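Local structure of petrobactin-binding protein YclQ (Bacillus subtilis subsp. subtilis str. 168, 3GFV) at residues 127-132 / 154-159; 193-198 / 282-287; 200-205 / 289-294. The protein binds iron-free and ferric petrobactin, and its precursor 3,4-dihydroxybenzoic acid, and serves the YclNOPQ ABC transporter in ferric-petrobactin uptake. All coordinates share one frame; numbering follows the deposited sequence.

The three contacts follow one another along the joint between the two lobes of the binding protein, next to helix 146-170, which itself supplies one side of interaction 1. Interaction 2 lies in the middle, its centre about 9 Å from each of the other two, whose centres are about 15 Å apart. Helix 281-296 carries one side of interactions 2 and 3. Interaction 1 is complete in sequence before interaction 2 begins, whereas interactions 2 and 3 interleave. Interactions 1 and 2 meet through M284 against Y128, M129 and F132; interactions 2 and 3 through two probable hydrogen bonds, H197 ND1 with V202 O and L195 O with F200 N. Interaction 2 thus links the others, which do not touch.

Interaction 1. Residues 127-132 / 154-159; sequences KYMESF and ANIDHS
F132 and I156 make the buried part of this contact, and M129 and D157 its partly exposed margin. The two helical segments run nearly antiparallel, at 162°, but their axes come no nearer than 12.8 Å. Backbones stay well apart, and the gap is bridged by the ends of side chains. F132 reaches across because its CG is anti to the backbone N (chi1 -179°), which sets the ring against helix 146-170. The CD1 methyl of I156 meets the ring at its edge, near the ring plane, 4.1 Å from F132 CZ and 4.2 Å from F132 CE2. M284 of helix 281-296 covers the pair, touching F132 and I156 alike; L153 adds a further apolar neighbour to the ring.

At the margin the contact is more open to solvent. The selenomethionine M129 bends at chi2 and chi3, and its side chain passes that of D157 in the opposite direction. Its methyl CE lies 3.7 Å from D157 OD1, a van der Waals contact with a carboxylate oxygen, and 4.5 Å from I156 CG2. The carboxylate finds its charged partner in K133, one residue beyond F132, whose NZ forms a salt bridge with D157 OD2. This partner belongs to the same helix as M129, so the polar edge also spans the two helices, alongside the methyl contact. I160, one turn beyond I156, touches M129 as well.

Helix 146-170 is the long helix that joins the two lobes, and helix 128-142 leads into it through a short turn. The antiparallel pairing joins the last helix before the linker to the interlobe helix that is characteristic of Fe/B12-type periplasmic binding proteins.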
loop_
_atom_site.group_PDB
_atom_site.type_symbol
_atom_site.label_atom_id
_atom_site.label_comp_id
_atom_site.label_asym_id
_atom_site.label_seq_id
_atom_site.Cartn_x
_atom_site.Cartn_y
_atom_site.Cartn_z
ATOM N N LYS A 127 8.564 -3.765 -9.595
ATOM C CA LYS A 127 7.852 -4.821 -10.310
ATOM C C LYS A 127 6.489 -4.958 -9.668
ATOM O O LYS A 127 6.181 -5.999 -9.077
ATOM C CB LYS A 127 8.547 -6.175 -10.115
ATOM C CG LYS A 127 9.878 -6.371 -10.788
ATOM C CD LYS A 127 10.550 -7.608 -10.189
ATOM C CE LYS A 127 11.413 -8.339 -11.200
ATOM N NZ LYS A 127 12.417 -7.437 -11.837
ATOM N N TYR A 128 5.676 -3.915 -9.744
ATOM C CA TYR A 128 4.517 -3.841 -8.865
ATOM C C TYR A 128 3.539 -5.026 -9.065
ATOM O O TYR A 128 3.277 -5.780 -8.129
ATOM C CB TYR A 128 3.794 -2.491 -8.988
ATOM C CG TYR A 128 2.915 -2.247 -7.808
ATOM C CD1 TYR A 128 3.291 -1.358 -6.804
ATOM C CD2 TYR A 128 1.729 -2.958 -7.651
ATOM C CE1 TYR A 128 2.490 -1.164 -5.691
ATOM C CE2 TYR A 128 0.929 -2.774 -6.553
ATOM C CZ TYR A 128 1.305 -1.879 -5.579
ATOM O OH TYR A 128 0.501 -1.693 -4.485
HETATM N N MSE A 129 3.015 -5.189 -10.273
HETATM C CA MSE A 129 1.949 -6.168 -10.485
HETATM C C MSE A 129 2.454 -7.597 -10.332
HETATM O O MSE A 129 1.745 -8.468 -9.821
HETATM C CB MSE A 129 1.269 -5.946 -11.841
HETATM C CG MSE A 129 0.347 -4.724 -11.849
HETATM SE SE MSE A 129 -0.843 -4.661 -10.294
HETATM C CE MSE A 129 -2.038 -6.169 -10.769
ATOM N N GLU A 130 3.686 -7.848 -10.759
ATOM C CA GLU A 130 4.269 -9.177 -10.588
ATOM C C GLU A 130 4.260 -9.566 -9.110
ATOM O O GLU A 130 3.776 -10.642 -8.752
ATOM C CB GLU A 130 5.693 -9.224 -11.142
ATOM C CG GLU A 130 6.427 -10.538 -10.894
ATOM C CD GLU A 130 7.828 -10.553 -11.499
ATOM O OE1 GLU A 130 8.806 -10.732 -10.740
ATOM O OE2 GLU A 130 7.953 -10.372 -12.729
ATOM N N SER A 131 4.787 -8.682 -8.262
ATOM C CA SER A 131 4.869 -8.957 -6.826
ATOM C C SER A 131 3.477 -8.950 -6.188
ATOM O O SER A 131 3.192 -9.773 -5.303
ATOM C CB SER A 131 5.834 -7.984 -6.102
ATOM O OG SER A 131 5.360 -6.661 -6.199
ATOM N N PHE A 132 2.612 -8.036 -6.633
ATOM C CA PHE A 132 1.229 -7.973 -6.144
ATOM C C PHE A 132 0.518 -9.301 -6.406
ATOM O O PHE A 132 -0.074 -9.902 -5.518
ATOM C CB PHE A 132 0.462 -6.850 -6.845
ATOM C CG PHE A 132 -0.968 -6.700 -6.382
ATOM C CD1 PHE A 132 -1.259 -5.986 -5.229
ATOM C CD2 PHE A 132 -2.025 -7.230 -7.124
ATOM C CE1 PHE A 132 -2.575 -5.829 -4.799
ATOM C CE2 PHE A 132 -3.342 -7.091 -6.695
ATOM C CZ PHE A 132 -3.616 -6.367 -5.529
ATOM N N ALA A 154 -8.290 -11.210 -11.510
ATOM C CA ALA A 154 -8.870 -10.912 -12.811
ATOM C C ALA A 154 -9.714 -9.640 -12.804
ATOM O O ALA A 154 -9.610 -8.813 -13.722
ATOM C CB ALA A 154 -9.692 -12.127 -13.356
ATOM N N ASN A 155 -10.548 -9.471 -11.782
ATOM C CA ASN A 155 -11.362 -8.262 -11.667
ATOM C C ASN A 155 -10.497 -7.025 -11.510
ATOM O O ASN A 155 -10.785 -5.980 -12.089
ATOM C CB ASN A 155 -12.309 -8.333 -10.474
ATOM C CG ASN A 155 -13.369 -9.380 -10.638
ATOM O OD1 ASN A 155 -13.720 -9.768 -11.764
ATOM N ND2 ASN A 155 -13.900 -9.858 -9.513
ATOM N N ILE A 156 -9.449 -7.142 -10.702
ATOM C CA ILE A 156 -8.510 -6.044 -10.538
ATOM C C ILE A 156 -7.810 -5.693 -11.870
ATOM O O ILE A 156 -7.685 -4.512 -12.223
ATOM C CB ILE A 156 -7.527 -6.364 -9.408
ATOM C CG1 ILE A 156 -8.257 -6.188 -8.076
ATOM C CG2 ILE A 156 -6.289 -5.460 -9.484
ATOM C CD1 ILE A 156 -7.484 -6.710 -6.865
ATOM N N ASP A 157 -7.408 -6.708 -12.634
ATOM C CA ASP A 157 -6.788 -6.443 -13.936
ATOM C C ASP A 157 -7.741 -5.675 -14.845
ATOM O O ASP A 157 -7.323 -4.777 -15.585
ATOM C CB ASP A 157 -6.342 -7.735 -14.619
ATOM C CG ASP A 157 -5.018 -8.256 -14.081
ATOM O OD1 ASP A 157 -4.318 -7.522 -13.345
ATOM O OD2 ASP A 157 -4.673 -9.407 -14.412
ATOM N N HIS A 158 -9.021 -6.028 -14.786
ATOM C CA HIS A 158 -10.049 -5.359 -15.585
ATOM C C HIS A 158 -10.210 -3.905 -15.158
ATOM O O HIS A 158 -10.368 -3.015 -16.001
ATOM C CB HIS A 158 -11.388 -6.092 -15.449
ATOM C CG HIS A 158 -12.528 -5.423 -16.156
ATOM N ND1 HIS A 158 -13.000 -5.851 -17.380
ATOM C CD2 HIS A 158 -13.300 -4.369 -15.803
ATOM C CE1 HIS A 158 -14.011 -5.084 -17.753
ATOM N NE2 HIS A 158 -14.209 -4.174 -16.816
ATOM N N SER A 159 -10.207 -3.677 -13.847
ATOM C CA SER A 159 -10.317 -2.319 -13.288
ATOM C C SER A 159 -9.087 -1.511 -13.636
ATOM O O SER A 159 -9.180 -0.316 -13.952
ATOM C CB SER A 159 -10.470 -2.364 -11.766
ATOM O OG SER A 159 -11.699 -2.985 -11.408
#

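Interaction 2. Residues 193-198 / 282-287; sequences YGLIHD and ESMTQM
A buried, wholly apolar contact at the joint between the lobes of the Fe/B12-type periplasmic binding protein fold joins L195 of the short helix 195-198 to the selenomethionines M284 and M287 on helix 281-296, close to the centre of the chain. No hydrogen bond crosses it; four methyl groups do the touching. L195 CD1 takes both selenomethionines, lying 3.8 Å from M287 CE and 4.1 Å from M284 CE. The second branch also touches: L195 CD2 is 4.0 Å from M287 CE. The leucine achieves this from an unusual torsion, with CG set between the backbone N and the carbonyl carbon (chi1 82°), which places both its methyls against the selenomethionines.

The selenomethionines arrive differently. M287 points at the leucine and crosses its side chain at about a right angle. M284 starts off to one side, then bends at chi2 and chi3, bringing its methyl back past L195 in the opposite direction. One helical turn apart, the two residues thus converge on a single leucine.

The chain around L195 has its own polar bonds. G194 O accepts from H197 N and from D198 N, each at 2.8 Å, while D198 OD2 is held by K190 N. On the other segment, S283 OG is hydrogen-bonded to D46, linking helix 281-296 to helix 42-50.

Around the contact, Y128 of helix 128-142 packs on both L195 and M284, W274 of helix 271-276 lies on M287, and the neighbouring residues I196 and Y193 rest on V176 of strand 173-180.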
loop_
_atom_site.group_PDB
_atom_site.type_symbol
_atom_site.label_atom_id
_atom_site.label_comp_id
_atom_site.label_asym_id
_atom_site.label_seq_id
_atom_site.Cartn_x
_atom_site.Cartn_y
_atom_site.Cartn_z
ATOM N N TYR A 193 5.067 5.201 -4.608
ATOM C CA TYR A 193 3.736 5.460 -5.154
ATOM C C TYR A 193 3.746 5.510 -6.675
ATOM O O TYR A 193 2.806 6.023 -7.312
ATOM C CB TYR A 193 3.133 6.753 -4.570
ATOM C CG TYR A 193 3.108 6.766 -3.056
ATOM C CD1 TYR A 193 2.381 5.819 -2.341
ATOM C CD2 TYR A 193 3.834 7.707 -2.337
ATOM C CE1 TYR A 193 2.379 5.824 -0.949
ATOM C CE2 TYR A 193 3.826 7.722 -0.961
ATOM C CZ TYR A 193 3.093 6.776 -0.268
ATOM O OH TYR A 193 3.080 6.783 1.112
ATOM N N GLY A 194 4.801 4.947 -7.250
ATOM C CA GLY A 194 4.934 4.832 -8.685
ATOM C C GLY A 194 3.781 4.143 -9.399
ATOM O O GLY A 194 3.605 4.346 -10.597
ATOM N N LEU A 195 3.005 3.316 -8.700
ATOM C CA LEU A 195 1.937 2.580 -9.391
ATOM C C LEU A 195 0.934 3.486 -10.104
ATOM O O LEU A 195 0.303 3.064 -11.075
ATOM C CB LEU A 195 1.226 1.584 -8.459
ATOM C CG LEU A 195 0.128 2.112 -7.531
ATOM C CD1 LEU A 195 -0.625 0.913 -6.948
ATOM C CD2 LEU A 195 0.740 2.953 -6.428
ATOM N N ILE A 196 0.799 4.733 -9.646
ATOM C CA ILE A 196 -0.122 5.665 -10.290
ATOM C C ILE A 196 0.300 5.848 -11.755
ATOM O O ILE A 196 -0.544 5.952 -12.651
ATOM C CB ILE A 196 -0.159 6.999 -9.522
ATOM C CG1 ILE A 196 -0.968 6.811 -8.229
ATOM C CG2 ILE A 196 -0.771 8.090 -10.390
ATOM C CD1 ILE A 196 -0.814 7.953 -7.187
ATOM N N HIS A 197 1.606 5.817 -11.987
ATOM C CA HIS A 197 2.147 5.832 -13.354
ATOM C C HIS A 197 2.375 4.446 -13.946
ATOM O O HIS A 197 2.011 4.194 -15.115
ATOM C CB HIS A 197 3.470 6.601 -13.377
ATOM C CG HIS A 197 3.384 7.937 -12.728
ATOM N ND1 HIS A 197 2.608 8.962 -13.239
ATOM C CD2 HIS A 197 3.983 8.437 -11.620
ATOM C CE1 HIS A 197 2.726 10.023 -12.466
ATOM N NE2 HIS A 197 3.560 9.732 -11.475
ATOM N N ASP A 198 2.976 3.550 -13.161
ATOM C CA ASP A 198 3.450 2.275 -13.687
ATOM C C ASP A 198 2.306 1.309 -13.967
ATOM O O ASP A 198 2.396 0.464 -14.857
ATOM C CB ASP A 198 4.422 1.626 -12.699
ATOM C CG ASP A 198 5.623 2.505 -12.400
ATOM O OD1 ASP A 198 6.074 3.235 -13.313
ATOM O OD2 ASP A 198 6.102 2.470 -11.256
ATOM N N GLU A 282 -8.082 -5.513 -1.085
ATOM C CA GLU A 282 -9.007 -4.430 -0.767
ATOM C C GLU A 282 -8.366 -3.071 -1.005
ATOM O O GLU A 282 -8.972 -2.190 -1.613
ATOM C CB GLU A 282 -9.486 -4.518 0.678
ATOM C CG GLU A 282 -10.180 -5.846 0.964
ATOM C CD GLU A 282 -10.749 -5.977 2.364
ATOM O OE1 GLU A 282 -10.382 -5.185 3.243
ATOM O OE2 GLU A 282 -11.580 -6.907 2.569
ATOM N N SER A 283 -7.138 -2.904 -0.523
ATOM C CA SER A 283 -6.468 -1.616 -0.680
ATOM C C SER A 283 -6.264 -1.299 -2.167
ATOM O O SER A 283 -6.462 -0.159 -2.583
ATOM C CB SER A 283 -5.157 -1.533 0.125
ATOM O OG SER A 283 -4.348 -2.688 -0.009
HETATM N N MSE A 284 -5.927 -2.307 -2.977
HETATM C CA MSE A 284 -5.726 -2.052 -4.404
HETATM C C MSE A 284 -7.052 -1.599 -5.029
HETATM O O MSE A 284 -7.100 -0.655 -5.829
HETATM C CB MSE A 284 -5.193 -3.300 -5.099
HETATM C CG MSE A 284 -5.206 -3.245 -6.609
HETATM SE SE MSE A 284 -4.043 -1.855 -7.396
HETATM C CE MSE A 284 -2.353 -2.800 -7.459
ATOM N N THR A 285 -8.122 -2.304 -4.687
ATOM C CA THR A 285 -9.444 -1.977 -5.212
ATOM C C THR A 285 -9.811 -0.531 -4.899
ATOM O O THR A 285 -10.264 0.214 -5.777
ATOM C CB THR A 285 -10.496 -2.937 -4.671
ATOM O OG1 THR A 285 -10.216 -4.245 -5.186
ATOM C CG2 THR A 285 -11.867 -2.509 -5.127
ATOM N N GLN A 286 -9.577 -0.146 -3.653
ATOM C CA GLN A 286 -9.825 1.215 -3.219
ATOM C C GLN A 286 -8.973 2.208 -4.001
ATOM O O GLN A 286 -9.478 3.234 -4.475
ATOM C CB GLN A 286 -9.522 1.372 -1.730
ATOM C CG GLN A 286 -9.821 2.790 -1.262
ATOM C CD GLN A 286 -9.378 3.047 0.159
ATOM O OE1 GLN A 286 -9.648 2.259 1.074
ATOM N NE2 GLN A 286 -8.693 4.161 0.351
HETATM N N MSE A 287 -7.688 1.890 -4.119
HETATM C CA MSE A 287 -6.715 2.800 -4.717
HETATM C C MSE A 287 -7.041 3.051 -6.180
HETATM O O MSE A 287 -6.981 4.214 -6.657
HETATM C CB MSE A 287 -5.275 2.297 -4.535
HETATM C CG MSE A 287 -4.805 2.377 -3.074
HETATM SE SE MSE A 287 -3.342 1.132 -2.712
HETATM C CE MSE A 287 -1.951 2.047 -3.599
#

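Interaction 3. Residues 200-205 / 289-294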
loop_
_atom_site.group_PDB
_atom_site.type_symbol
_atom_site.label_atom_id
_atom_site.label_comp_id
_atom_site.label_asym_id
_atom_site.label_seq_id
_atom_site.Cartn_x
_atom_site.Cartn_y
_atom_site.Cartn_z
ATOM N N PHE A 200 -1.446 2.317 -13.249
ATOM C CA PHE A 200 -2.691 2.989 -13.600
ATOM C C PHE A 200 -2.571 3.838 -14.856
ATOM O O PHE A 200 -3.573 4.367 -15.341
ATOM C CB PHE A 200 -3.206 3.881 -12.457
ATOM C CG PHE A 200 -3.444 3.145 -11.162
ATOM C CD1 PHE A 200 -3.596 1.768 -11.157
ATOM C CD2 PHE A 200 -3.513 3.844 -9.956
ATOM C CE1 PHE A 200 -3.804 1.094 -9.964
ATOM C CE2 PHE A 200 -3.732 3.184 -8.739
ATOM C CZ PHE A 200 -3.878 1.801 -8.745
ATOM N N GLY A 201 -1.348 4.015 -15.351
ATOM C CA GLY A 201 -1.171 4.623 -16.664
ATOM C C GLY A 201 -1.140 6.148 -16.747
ATOM O O GLY A 201 -1.159 6.712 -17.849
ATOM N N VAL A 202 -1.094 6.828 -15.603
ATOM C CA VAL A 202 -1.035 8.298 -15.612
ATOM C C VAL A 202 0.323 8.742 -16.141
ATOM O O VAL A 202 1.366 8.302 -15.663
ATOM C CB VAL A 202 -1.307 8.922 -14.197
ATOM C CG1 VAL A 202 -1.121 10.455 -14.220
ATOM C CG2 VAL A 202 -2.738 8.537 -13.694
ATOM N N ALA A 203 0.336 9.592 -17.167
ATOM C CA ALA A 203 1.622 10.074 -17.668
ATOM C C ALA A 203 2.343 10.908 -16.588
ATOM O O ALA A 203 1.743 11.803 -16.002
ATOM C CB ALA A 203 1.407 10.932 -18.918
ATOM N N PRO A 204 3.625 10.610 -16.328
ATOM C CA PRO A 204 4.337 11.391 -15.312
ATOM C C PRO A 204 4.589 12.800 -15.814
ATOM O O PRO A 204 5.016 12.976 -16.962
ATOM C CB PRO A 204 5.674 10.655 -15.160
ATOM C CG PRO A 204 5.506 9.340 -15.848
ATOM C CD PRO A 204 4.458 9.534 -16.891
ATOM N N ALA A 205 4.308 13.798 -14.985
ATOM C CA ALA A 205 4.674 15.172 -15.293
ATOM C C ALA A 205 6.195 15.363 -15.270
ATOM O O ALA A 205 6.731 16.259 -15.927
ATOM C CB ALA A 205 3.990 16.149 -14.310
ATOM N N LYS A 289 -9.985 2.946 -7.527
ATOM C CA LYS A 289 -11.192 3.761 -7.573
ATOM C C LYS A 289 -10.927 5.224 -7.222
ATOM O O LYS A 289 -11.509 6.129 -7.828
ATOM C CB LYS A 289 -12.267 3.192 -6.645
ATOM C CG LYS A 289 -13.507 4.082 -6.532
ATOM C CD LYS A 289 -14.501 3.566 -5.489
ATOM C CE LYS A 289 -15.567 4.619 -5.162
ATOM N NZ LYS A 289 -16.234 5.136 -6.396
ATOM N N GLU A 290 -10.048 5.466 -6.253
ATOM C CA GLU A 290 -9.694 6.845 -5.937
ATOM C C GLU A 290 -9.063 7.552 -7.140
ATOM O O GLU A 290 -9.369 8.720 -7.410
ATOM C CB GLU A 290 -8.705 6.928 -4.766
ATOM C CG GLU A 290 -9.251 6.440 -3.439
ATOM C CD GLU A 290 -8.184 6.552 -2.355
ATOM O OE1 GLU A 290 -7.950 7.665 -1.896
ATOM O OE2 GLU A 290 -7.566 5.539 -1.990
ATOM N N VAL A 291 -8.162 6.863 -7.834
ATOM C CA VAL A 291 -7.482 7.452 -8.989
ATOM C C VAL A 291 -8.475 7.674 -10.146
ATOM O O VAL A 291 -8.512 8.760 -10.760
ATOM C CB VAL A 291 -6.244 6.610 -9.415
ATOM C CG1 VAL A 291 -5.616 7.149 -10.699
ATOM C CG2 VAL A 291 -5.182 6.633 -8.298
ATOM N N LYS A 292 -9.285 6.659 -10.406
ATOM C CA LYS A 292 -10.286 6.705 -11.484
ATOM C C LYS A 292 -11.254 7.855 -11.225
ATOM O O LYS A 292 -11.534 8.658 -12.120
ATOM C CB LYS A 292 -11.044 5.379 -11.558
ATOM C CG LYS A 292 -12.210 5.347 -12.577
ATOM C CD LYS A 292 -13.018 4.048 -12.413
ATOM C CE LYS A 292 -14.412 4.122 -13.044
ATOM N NZ LYS A 292 -14.312 4.314 -14.516
ATOM N N ASP A 293 -11.756 7.940 -9.993
ATOM C CA ASP A 293 -12.643 9.046 -9.605
ATOM C C ASP A 293 -11.996 10.411 -9.801
ATOM O O ASP A 293 -12.630 11.341 -10.297
ATOM C CB ASP A 293 -13.097 8.898 -8.150
ATOM C CG ASP A 293 -14.168 7.851 -7.982
ATOM O OD1 ASP A 293 -14.629 7.279 -9.005
ATOM O OD2 ASP A 293 -14.546 7.589 -6.817
ATOM N N GLY A 294 -10.734 10.527 -9.396
ATOM C CA GLY A 294 -9.974 11.743 -9.612
ATOM C C GLY A 294 -9.900 12.076 -11.089
ATOM O O GLY A 294 -10.128 13.244 -11.484
#
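The backbones approach most closely at F200 and V291, whose CA atoms are 8.0 Å apart, where the connection from helix 195-198 to strand 203-204 passes alongside helix 281-296. This is a loop packed on helix 281-296, on the C-terminal-lobe side of the Fe/B12 periplasmic binding protein fold. G201, between the two residues that reach the helix, has a positive phi of 85°, at backbone angles that call for glycine.

V291 receives both. Its CG2 methyl sits 3.6 Å from F200 CD2 and 3.8 Å from F200 CE2, meeting the ring obliquely along one side. V291 CB is also near, 3.9 Å from F200 CD2. With CG1 anti to the backbone N (chi1 175°), the valine presents its second methyl to the later part of the turn, where V202 CG2 lies a looser 4.4 Å from V291 CG1. All three residues are buried.

V163 of helix 146-170 touches F200 and V291 together, adding that helix to the apolar cluster. K292 forms salt bridges with D162 of helix 146-170 and with E296 on its own helix. V202 is fastened in turn to helix 195-198 by backbone hydrogen bonding to I196, and its carbonyl O takes H197 ND1.

Away from the loop, a salt bridge spans one turn of helix 281-296: K289 NZ lies 3.0 Å from D293 OD2, which accepts through its syn lone pair.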